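Local coordinates for MMACHC-like protein (Caenorhabditis elegans, PDB 5UJC) that binds methylcobalamin and probably strips the upper ligand from incoming cobalamins, working with FAD or FMN plus NADPH, or with glutathione, during vitamin B12 trafficking, at residues M5-A8 with E9-R13; I58-T61 with P62-D66; R70-V73 with V74-M78; Q95-L98 with E99-E103. One frame throughout, in Å; residues are numbered along the deposited sequence.

Interaction 1 (M5-A8 with E9-R13); sequences MSHA and ESIKR
Ile11 lays the end of its side chain over the imidazole of His7, one helical turn earlier. Followed outward, Ile11 CB first meets the preceding turn's backbone, 3.5 Å from Ala8 O. Ile11 CG1, placed anti to its own carbonyl carbon (chi1 -72°), runs back along the helix and passes 3.4 Å from His7 O. Ile11 CD1 then reaches the ring itself, 3.7 Å from His7 NE2 and 4.0 Å from the ring centroid, 27° off the normal: a CH-pi contact over the face. Isoleucine suits the place because its long CG1-CD1 branch reaches the ring while the residue also packs on Met54, Leu56, Phe192 and Val195. His7 ND1 shares a hydrogen bond of 2.8 Å with water 1, which lies in the ring plane, and His7 NE2 bonds to Glu113; with both nitrogens engaged, the rotation of the ring is probably fixed. Ala8 is small enough to sit close to the sheet, on Met54. Beneath these side chains runs regular i to i+4 bonding, for example Ile11 N to His7 O at 2.9 Å. Lys12 runs along Leu56, and its NZ meets Asp16 in a salt bridge and also bonds to Ser27. The pattern is that of an amphipathic helix, here helix 5-18, laid on an antiparallel sheet with Ala8 and Ile11 against strands 53-60 and 185-196.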
loop_
_atom_site.group_PDB
_atom_site.type_symbol
_atom_site.label_atom_id
_atom_site.label_comp_id
_atom_site.label_asym_id
_atom_site.label_seq_id
_atom_site.Cartn_x
_atom_site.Cartn_y
_atom_site.Cartn_z
ATOM N N MET A 5 8.423 21.080 -13.102
ATOM C CA MET A 5 7.438 20.040 -13.430
ATOM C C MET A 5 7.917 19.004 -14.464
ATOM O O MET A 5 7.520 17.844 -14.398
ATOM C CB MET A 5 6.129 20.680 -13.891
ATOM C CG MET A 5 5.282 21.220 -12.748
ATOM S SD MET A 5 4.802 19.975 -11.523
ATOM C CE MET A 5 4.266 18.628 -12.578
ATOM N N SER A 6 8.733 19.420 -15.432
ATOM C CA SER A 6 9.371 18.473 -16.355
ATOM C C SER A 6 10.231 17.530 -15.567
ATOM O O SER A 6 10.198 16.325 -15.773
ATOM C CB SER A 6 10.241 19.206 -17.377
ATOM O OG SER A 6 9.457 19.955 -18.282
ATOM N N HIS A 7 11.021 18.092 -14.652
ATOM C CA HIS A 7 11.887 17.263 -13.809
ATOM C C HIS A 7 11.068 16.307 -12.921
ATOM O O HIS A 7 11.371 15.113 -12.849
ATOM C CB HIS A 7 12.835 18.130 -12.978
ATOM C CG HIS A 7 13.838 17.348 -12.208
ATOM N ND1 HIS A 7 14.690 16.450 -12.807
ATOM C CD2 HIS A 7 14.129 17.321 -10.881
ATOM C CE1 HIS A 7 15.465 15.904 -11.886
ATOM N NE2 HIS A 7 15.157 16.429 -10.713
ATOM N N ALA A 8 10.007 16.818 -12.306
ATOM C CA ALA A 8 9.091 15.971 -11.541
ATOM C C ALA A 8 8.530 14.828 -12.404
ATOM O O ALA A 8 8.449 13.694 -11.953
ATOM C CB ALA A 8 7.951 16.801 -10.959
ATOM N N GLU A 9 8.134 15.147 -13.643
ATOM C CA GLU A 9 7.621 14.134 -14.565
ATOM C C GLU A 9 8.693 13.100 -14.939
ATOM O O GLU A 9 8.408 11.912 -14.993
ATOM C CB GLU A 9 6.995 14.795 -15.818
ATOM C CG GLU A 9 5.631 15.383 -15.513
ATOM C CD GLU A 9 5.061 16.240 -16.619
ATOM O OE1 GLU A 9 5.642 16.282 -17.729
ATOM O OE2 GLU A 9 4.011 16.891 -16.372
ATOM N N SER A 10 9.949 13.546 -15.074
ATOM C CA SER A 10 11.074 12.622 -15.379
ATOM C C SER A 10 11.352 11.694 -14.201
ATOM O O SER A 10 11.635 10.513 -14.384
ATOM C CB SER A 10 12.350 13.407 -15.747
ATOM O OG SER A 10 12.194 14.118 -16.974
ATOM N N ILE A 11 11.234 12.227 -12.992
ATOM C CA ILE A 11 11.369 11.418 -11.791
ATOM C C ILE A 11 10.282 10.341 -11.746
ATOM O O ILE A 11 10.572 9.143 -11.557
ATOM C CB ILE A 11 11.310 12.286 -10.525
ATOM C CG1 ILE A 11 12.591 13.098 -10.402
ATOM C CG2 ILE A 11 11.095 11.433 -9.283
ATOM C CD1 ILE A 11 12.488 14.240 -9.391
ATOM N N LYS A 12 9.033 10.753 -11.925
ATOM C CA LYS A 12 7.939 9.801 -11.888
ATOM C C LYS A 12 8.102 8.758 -13.004
ATOM O O LYS A 12 7.803 7.572 -12.805
ATOM C CB LYS A 12 6.592 10.502 -11.989
ATOM C CG LYS A 12 5.413 9.557 -11.769
ATOM C CD LYS A 12 4.104 10.309 -11.725
ATOM C CE LYS A 12 2.955 9.471 -11.197
ATOM N NZ LYS A 12 2.623 8.315 -12.053
ATOM N N ARG A 13 8.622 9.185 -14.163
ATOM C CA ARG A 13 8.777 8.273 -15.295
ATOM C C ARG A 13 9.757 7.142 -14.969
ATOM O O ARG A 13 9.500 6.001 -15.291
ATOM C CB ARG A 13 9.237 9.019 -16.543
ATOM C CG ARG A 13 9.031 8.234 -17.842
ATOM C CD ARG A 13 7.536 8.015 -18.158
ATOM N NE ARG A 13 6.814 9.283 -18.244
ATOM C CZ ARG A 13 6.740 10.057 -19.332
ATOM N NH1 ARG A 13 7.283 9.667 -20.505
ATOM N NH2 ARG A 13 6.087 11.202 -19.266
HETATM O O HOH W 1 14.744 16.013 -15.583
#

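Interaction 2 (I58-T61 with P62-D66); sequences ILST and PDMFD
Ser60 and Met64 make the tight side of this strand-to-helix turn. Ser60 CB lies 3.6 Å from Met64 CB, a close fit that a small residue such as serine permits. Ser60 CB is also 3.4 Å from Met64 SD, but this holds for one of two modelled methionine conformers and is less certain. With CG anti to the backbone N (chi1 -173°), the methionine chain starts out past Ser60 and then bends twice, and the side chain also packs against Phe25, Phe97 and Leu98. The hydroxyl of Ser60 is engaged by Arg187 on the neighbouring strand. The polar side of the turn is hydrated, although Thr61 is buried too. Thr61 OG1 lies 2.6 Å from water 3, and that water accepts from Asp63 N at 2.9 Å, so the threonine hydroxyl reaches the first turn of the helix indirectly. Water 2, which accepts from Phe65 N at 3.1 Å, also lies close to Thr61 O, at 2.8 Å. The direct link between the two sides is the bond from Met64 N to Thr61 O, 3.0 Å long, with the donor 45° out of the carbonyl plane. Proline suits the intervening place, since Pro62 has no N-H to be left without an acceptor. The chemistry thus implies that the early amides of the helix are met largely by Thr61 O and two waters, while carbon packing secures the other side, the side chain of Ser60 being about 7 Å from the bound methylcobalamin.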
loop_
_atom_site.group_PDB
_atom_site.type_symbol
_atom_site.label_atom_id
_atom_site.label_comp_id
_atom_site.label_asym_id
_atom_site.label_seq_id
_atom_site.Cartn_x
_atom_site.Cartn_y
_atom_site.Cartn_z
ATOM N N ILE A 58 3.615 5.023 -3.841
ATOM C CA ILE A 58 3.700 3.776 -4.599
ATOM C C ILE A 58 2.763 2.768 -3.939
ATOM O O ILE A 58 2.835 2.537 -2.714
ATOM C CB ILE A 58 5.135 3.203 -4.607
ATOM C CG1 ILE A 58 6.120 4.223 -5.261
ATOM C CG2 ILE A 58 5.147 1.880 -5.324
ATOM C CD1 ILE A 58 7.595 3.889 -5.101
ATOM N N LEU A 59 1.846 2.222 -4.725
ATOM C CA LEU A 59 0.968 1.166 -4.236
ATOM C C LEU A 59 1.100 -0.069 -5.086
ATOM O O LEU A 59 1.604 -0.005 -6.234
ATOM C CB LEU A 59 -0.456 1.641 -4.127
ATOM C CG LEU A 59 -1.203 2.112 -5.321
ATOM C CD1 LEU A 59 -1.750 0.924 -6.096
ATOM C CD2 LEU A 59 -2.368 3.033 -4.915
ATOM N N SER A 60 0.748 -1.204 -4.505
ATOM C CA SER A 60 0.724 -2.470 -5.236
ATOM C C SER A 60 -0.693 -2.877 -5.578
ATOM O O SER A 60 -1.620 -2.666 -4.799
ATOM C CB SER A 60 1.409 -3.563 -4.413
ATOM O OG SER A 60 0.841 -3.701 -3.130
ATOM N N THR A 61 -0.828 -3.525 -6.716
ATOM C CA THR A 61 -2.105 -4.014 -7.199
ATOM C C THR A 61 -2.020 -5.558 -7.199
ATOM O O THR A 61 -0.992 -6.102 -6.784
ATOM C CB THR A 61 -2.397 -3.425 -8.577
ATOM O OG1 THR A 61 -1.553 -4.037 -9.551
ATOM C CG2 THR A 61 -2.144 -1.905 -8.566
ATOM N N PRO A 62 -3.081 -6.267 -7.633
ATOM C CA PRO A 62 -3.052 -7.723 -7.479
ATOM C C PRO A 62 -1.832 -8.418 -8.093
ATOM O O PRO A 62 -1.329 -9.406 -7.526
ATOM C CB PRO A 62 -4.339 -8.163 -8.160
ATOM C CG PRO A 62 -5.274 -7.011 -7.909
ATOM C CD PRO A 62 -4.398 -5.803 -8.086
ATOM N N ASP A 63 -1.349 -7.911 -9.229
ATOM C CA ASP A 63 -0.233 -8.559 -9.912
ATOM C C ASP A 63 1.137 -8.429 -9.201
ATOM O O ASP A 63 2.050 -9.158 -9.536
ATOM C CB ASP A 63 -0.117 -8.106 -11.364
ATOM C CG ASP A 63 -1.183 -8.724 -12.260
ATOM O OD1 ASP A 63 -1.832 -9.703 -11.860
ATOM O OD2 ASP A 63 -1.325 -8.267 -13.387
ATOM N N MET A 64 1.260 -7.548 -8.195
ATOM C CA MET A 64 2.513 -7.496 -7.449
ATOM C C MET A 64 2.814 -8.867 -6.868
ATOM O O MET A 64 3.894 -9.428 -7.083
ATOM C CB MET A 64 2.483 -6.448 -6.333
ATOM C CG MET A 64 3.839 -6.271 -5.656
ATOM S SD MET A 64 3.764 -6.013 -3.861
ATOM C CE MET A 64 3.114 -7.608 -3.287
ATOM N N PHE A 65 1.847 -9.428 -6.160
ATOM C CA PHE A 65 1.995 -10.763 -5.589
ATOM C C PHE A 65 1.884 -11.851 -6.684
ATOM O O PHE A 65 2.702 -12.779 -6.744
ATOM C CB PHE A 65 0.936 -10.961 -4.500
ATOM C CG PHE A 65 0.945 -12.318 -3.856
ATOM C CD1 PHE A 65 0.232 -13.382 -4.418
ATOM C CD2 PHE A 65 1.633 -12.531 -2.674
ATOM C CE1 PHE A 65 0.172 -14.602 -3.774
ATOM C CE2 PHE A 65 1.619 -13.766 -2.065
ATOM C CZ PHE A 65 0.863 -14.795 -2.602
ATOM N N ASP A 66 0.832 -11.767 -7.506
ATOM C CA ASP A 66 0.499 -12.865 -8.404
ATOM C C ASP A 66 1.491 -13.048 -9.559
ATOM O O ASP A 66 1.592 -14.138 -10.094
ATOM C CB ASP A 66 -0.924 -12.721 -8.939
ATOM C CG ASP A 66 -1.990 -12.929 -7.858
ATOM O OD1 ASP A 66 -1.777 -13.769 -6.986
ATOM O OD2 ASP A 66 -3.085 -12.288 -7.935
HETATM O O HOH W 2 -0.323 -7.783 -4.698
HETATM O O HOH W 3 -2.556 -5.998 -10.997
#

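Interaction 3 (R70-V73 with V74-M78); sequences RKWV and VQKTM
Lys76 stretches its aliphatic chain across the indole of Trp72, one turn back. Lys76 CG stands 3.7 Å from the centroid of the six-membered ring and only 6° off its normal, a CH-pi contact almost exactly over the centre. Lys76 CE returns to the same ring, 3.6 Å from Trp72 CZ2. The bend at chi2 (-70°) is what keeps the chain alongside the indole, and a lysine suits the place because its methylenes can cover the aromatic while the ammonium continues past it. Next door, Val73 O accepts twice from Thr77, from N at 2.9 Å and from OG1 also at 2.9 Å, the two donors coming from opposite faces of the carbonyl plane. Outward from this shell, the indole is steadied by Trp72 NE1 bonding to Asp100 and by an edge-to-face meeting with Phe97, while Val73 and Thr77 pack on Val264. With an alanine in place of Trp72, the methylenes of Lys76 would probably lose their aromatic support and Asp100 its indole donor. This is an i to i+4 tryptophan-lysine pair on helix 62-80, set where that helix packs against helix 93-109.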
loop_
_atom_site.group_PDB
_atom_site.type_symbol
_atom_site.label_atom_id
_atom_site.label_comp_id
_atom_site.label_asym_id
_atom_site.label_seq_id
_atom_site.Cartn_x
_atom_site.Cartn_y
_atom_site.Cartn_z
ATOM N N ARG A 70 5.775 -13.806 -7.491
ATOM C CA ARG A 70 5.874 -15.193 -7.914
ATOM C C ARG A 70 7.185 -15.445 -8.680
ATOM O O ARG A 70 7.893 -16.426 -8.410
ATOM C CB ARG A 70 4.668 -15.594 -8.732
ATOM C CG ARG A 70 4.704 -17.038 -9.213
ATOM C CD ARG A 70 3.365 -17.474 -9.751
ATOM N NE ARG A 70 3.383 -18.849 -10.224
ATOM C CZ ARG A 70 2.303 -19.532 -10.563
ATOM N NH1 ARG A 70 1.090 -18.975 -10.476
ATOM N NH2 ARG A 70 2.415 -20.790 -10.964
ATOM N N LYS A 71 7.516 -14.552 -9.635
ATOM C CA LYS A 71 8.776 -14.679 -10.377
ATOM C C LYS A 71 9.984 -14.656 -9.424
ATOM O O LYS A 71 10.934 -15.443 -9.586
ATOM C CB LYS A 71 8.895 -13.584 -11.415
ATOM C CG LYS A 71 7.987 -13.758 -12.592
ATOM C CD LYS A 71 8.109 -12.608 -13.577
ATOM C CE LYS A 71 6.920 -12.552 -14.533
ATOM N NZ LYS A 71 7.025 -11.381 -15.457
ATOM N N TRP A 72 9.931 -13.779 -8.428
ATOM C CA TRP A 72 11.009 -13.625 -7.486
ATOM C C TRP A 72 11.166 -14.906 -6.634
ATOM O O TRP A 72 12.286 -15.382 -6.419
ATOM C CB TRP A 72 10.757 -12.383 -6.620
ATOM C CG TRP A 72 11.824 -12.073 -5.594
ATOM C CD1 TRP A 72 12.864 -11.166 -5.723
ATOM C CD2 TRP A 72 11.851 -12.512 -4.230
ATOM N NE1 TRP A 72 13.568 -11.083 -4.546
ATOM C CE2 TRP A 72 12.980 -11.889 -3.610
ATOM C CE3 TRP A 72 11.063 -13.391 -3.479
ATOM C CZ2 TRP A 72 13.323 -12.116 -2.263
ATOM C CZ3 TRP A 72 11.406 -13.613 -2.130
ATOM C CH2 TRP A 72 12.524 -12.965 -1.539
ATOM N N VAL A 73 10.042 -15.479 -6.185
ATOM C CA VAL A 73 10.094 -16.701 -5.376
ATOM C C VAL A 73 10.652 -17.874 -6.201
ATOM O O VAL A 73 11.446 -18.675 -5.696
ATOM C CB VAL A 73 8.711 -17.059 -4.832
ATOM C CG1 VAL A 73 8.704 -18.441 -4.233
ATOM C CG2 VAL A 73 8.276 -16.046 -3.805
ATOM N N VAL A 74 10.248 -17.964 -7.461
ATOM C CA VAL A 74 10.781 -19.007 -8.356
ATOM C C VAL A 74 12.295 -18.884 -8.453
ATOM O O VAL A 74 13.041 -19.887 -8.328
ATOM C CB VAL A 74 10.112 -18.940 -9.738
ATOM C CG1 VAL A 74 10.835 -19.839 -10.741
ATOM C CG2 VAL A 74 8.657 -19.359 -9.613
ATOM N N GLN A 75 12.778 -17.665 -8.652
ATOM C CA GLN A 75 14.212 -17.457 -8.796
ATOM C C GLN A 75 14.944 -17.762 -7.489
ATOM O O GLN A 75 16.004 -18.375 -7.499
ATOM C CB GLN A 75 14.500 -16.017 -9.233
ATOM C CG GLN A 75 15.973 -15.751 -9.524
ATOM C CD GLN A 75 16.487 -16.617 -10.667
ATOM O OE1 GLN A 75 15.964 -16.559 -11.776
ATOM N NE2 GLN A 75 17.498 -17.434 -10.395
ATOM N N LYS A 76 14.411 -17.290 -6.360
ATOM C CA LYS A 76 15.062 -17.554 -5.091
ATOM C C LYS A 76 15.126 -19.036 -4.794
ATOM O O LYS A 76 16.098 -19.509 -4.220
ATOM C CB LYS A 76 14.380 -16.790 -3.955
ATOM C CG LYS A 76 14.609 -15.299 -4.015
ATOM C CD LYS A 76 16.053 -14.955 -3.676
ATOM C CE LYS A 76 16.342 -13.493 -3.750
ATOM N NZ LYS A 76 17.793 -13.277 -3.476
ATOM N N THR A 77 14.107 -19.766 -5.179
ATOM C CA THR A 77 14.097 -21.208 -4.969
ATOM C C THR A 77 15.208 -21.856 -5.772
ATOM O O THR A 77 15.932 -22.742 -5.246
ATOM C CB THR A 77 12.704 -21.809 -5.301
ATOM O OG1 THR A 77 11.706 -21.232 -4.438
ATOM C CG2 THR A 77 12.692 -23.282 -5.133
ATOM N N MET A 78 15.377 -21.420 -7.008
ATOM C CA MET A 78 16.496 -21.905 -7.834
ATOM C C MET A 78 17.842 -21.567 -7.175
ATOM O O MET A 78 18.730 -22.436 -7.060
ATOM C CB MET A 78 16.421 -21.305 -9.235
ATOM C CG MET A 78 17.577 -21.714 -10.165
ATOM S SD MET A 78 17.670 -23.499 -10.401
ATOM C CE MET A 78 16.383 -23.739 -11.619
#

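Interaction 4 (Q95-L98 with E99-E103); sequences QSFL and EDRLE
Ser96 O accepts Asp100 N at 3.0 Å and has water 5 at the same distance; the water is also 3.0 Å from Asp100 OD1 and can bridge backbone and carboxylate across one turn. Aspartate suits this face because it has two oxygens, OD1 for the water and OD2 turned to Trp72 of helix 62-80. On the exposed face, Glu99, in one of two modelled conformers, runs extended alongside the preceding turn, Glu99 CG passing 3.1 Å from Gln95 O. Its carboxylate is held through solvent: water 4 donates to Glu99 OE2 at 2.9 Å and to Gln95 OE1, and water 6 donates to Glu99 OE1 and Ser96 OG. By contrast, Phe97 meets the hydrocarbon part of Arg101. In the one of two arginine conformers described, Phe97 CE1 lies 3.5 Å from Arg101 CG, and two bends, at chi2 and chi3, take the guanidinium past the ring, the two planes standing 84° apart. A serine in place of Phe97 would probably leave the methylenes of Arg101 without their aromatic neighbour and open a gap against Met64 and Ala68. Phe97, Leu98 and Leu102 contribute to the nonpolar side. Helix 93-109 therefore sits between helix 62-80, met through Ser96, Phe97 and Leu98, and strand 185-196, where Leu98 touches Arg187 and Leu102 touches Ser188.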
loop_
_atom_site.group_PDB
_atom_site.type_symbol
_atom_site.label_atom_id
_atom_site.label_comp_id
_atom_site.label_asym_id
_atom_site.label_seq_id
_atom_site.Cartn_x
_atom_site.Cartn_y
_atom_site.Cartn_z
ATOM N N GLN A 95 8.745 -8.437 2.145
ATOM C CA GLN A 95 9.619 -7.270 2.355
ATOM C C GLN A 95 10.969 -7.429 1.685
ATOM O O GLN A 95 11.518 -6.473 1.141
ATOM C CB GLN A 95 9.786 -7.000 3.845
ATOM C CG GLN A 95 8.531 -6.415 4.433
ATOM C CD GLN A 95 8.557 -6.289 5.944
ATOM O OE1 GLN A 95 9.503 -6.721 6.621
ATOM N NE2 GLN A 95 7.500 -5.709 6.492
ATOM N N SER A 96 11.450 -8.647 1.623
ATOM C CA SER A 96 12.701 -8.910 0.915
ATOM C C SER A 96 12.545 -8.639 -0.606
ATOM O O SER A 96 13.397 -8.013 -1.237
ATOM C CB SER A 96 13.172 -10.362 1.159
ATOM O OG SER A 96 13.526 -10.556 2.507
ATOM N N PHE A 97 11.456 -9.134 -1.165
ATOM C CA PHE A 97 11.096 -8.875 -2.558
ATOM C C PHE A 97 10.970 -7.373 -2.817
ATOM O O PHE A 97 11.583 -6.853 -3.740
ATOM C CB PHE A 97 9.798 -9.603 -2.893
ATOM C CG PHE A 97 9.065 -9.038 -4.067
ATOM C CD1 PHE A 97 9.496 -9.257 -5.359
ATOM C CD2 PHE A 97 7.938 -8.269 -3.866
ATOM C CE1 PHE A 97 8.783 -8.716 -6.441
ATOM C CE2 PHE A 97 7.256 -7.720 -4.907
ATOM C CZ PHE A 97 7.661 -7.939 -6.196
ATOM N N LEU A 98 10.221 -6.672 -1.974
ATOM C CA LEU A 98 10.011 -5.246 -2.191
ATOM C C LEU A 98 11.320 -4.486 -2.076
ATOM O O LEU A 98 11.578 -3.557 -2.861
ATOM C CB LEU A 98 8.991 -4.708 -1.194
ATOM C CG LEU A 98 7.540 -5.108 -1.475
ATOM C CD1 LEU A 98 6.660 -4.809 -0.261
ATOM C CD2 LEU A 98 7.014 -4.411 -2.736
ATOM N N GLU A 99 12.170 -4.865 -1.110
ATOM C CA GLU A 99 13.468 -4.197 -0.929
ATOM C C GLU A 99 14.299 -4.365 -2.204
ATOM O O GLU A 99 14.960 -3.428 -2.658
ATOM C CB GLU A 99 14.237 -4.783 0.297
ATOM C CG GLU A 99 13.683 -4.388 1.705
ATOM C CD GLU A 99 14.051 -5.428 2.822
ATOM O OE1 GLU A 99 14.995 -6.264 2.602
ATOM O OE2 GLU A 99 13.386 -5.425 3.916
ATOM N N ASP A 100 14.278 -5.569 -2.761
ATOM C CA ASP A 100 15.023 -5.845 -3.984
ATOM C C ASP A 100 14.523 -4.994 -5.144
ATOM O O ASP A 100 15.319 -4.393 -5.870
ATOM C CB ASP A 100 14.937 -7.325 -4.368
ATOM C CG ASP A 100 15.870 -8.194 -3.582
ATOM O OD1 ASP A 100 16.686 -7.666 -2.812
ATOM O OD2 ASP A 100 15.777 -9.436 -3.746
ATOM N N ARG A 101 13.203 -4.896 -5.303
ATOM C CA ARG A 101 12.658 -4.140 -6.411
ATOM C C ARG A 101 12.906 -2.629 -6.219
ATOM O O ARG A 101 13.235 -1.925 -7.167
ATOM C CB ARG A 101 11.177 -4.446 -6.598
ATOM C CG ARG A 101 10.884 -5.923 -6.902
ATOM C CD ARG A 101 11.582 -6.373 -8.192
ATOM N NE ARG A 101 11.357 -5.398 -9.251
ATOM C CZ ARG A 101 10.304 -5.385 -10.062
ATOM N NH1 ARG A 101 9.437 -6.398 -10.071
ATOM N NH2 ARG A 101 10.133 -4.373 -10.896
ATOM N N LEU A 102 12.809 -2.159 -4.976
ATOM C CA LEU A 102 13.040 -0.765 -4.696
ATOM C C LEU A 102 14.516 -0.380 -4.902
ATOM O O LEU A 102 14.814 0.732 -5.328
ATOM C CB LEU A 102 12.581 -0.414 -3.283
ATOM C CG LEU A 102 11.071 -0.312 -3.119
ATOM C CD1 LEU A 102 10.693 -0.386 -1.635
ATOM C CD2 LEU A 102 10.555 0.980 -3.742
ATOM N N GLU A 103 15.426 -1.306 -4.601
ATOM C CA GLU A 103 16.844 -1.051 -4.826
ATOM C C GLU A 103 17.149 -0.946 -6.319
ATOM O O GLU A 103 17.882 -0.072 -6.735
ATOM C CB GLU A 103 17.708 -2.138 -4.182
ATOM C CG GLU A 103 19.211 -1.954 -4.374
ATOM C CD GLU A 103 19.700 -0.540 -4.009
ATOM O OE1 GLU A 103 19.155 0.068 -3.054
ATOM O OE2 GLU A 103 20.634 -0.046 -4.669
HETATM O O HOH W 4 12.284 -6.677 6.278
HETATM O O HOH W 5 16.100 -7.811 0.095
HETATM O O HOH W 6 14.851 -8.643 4.462
#

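How the interactions relate
Along the chain the four contacts follow in series; none nests in or crosses another, and each spans a single local stretch, so no long loop is closed. Interaction 1, on the N-terminal helix, stands apart, its nearest atoms about 8 Å from interaction 2, yet helix 5-18 packs on strand 53-60, and interaction 2 includes that strand's end. Helix 62-80 then carries interaction 2 at its start and interaction 3 further on, the two touching where Phe65 O packs on Arg70 CB. Interaction 4, on helix 93-109, touches both, tying the two helices side by side. Interactions 2 and 4 lie near the cobalamin, while interactions 1 and 3 are farther off.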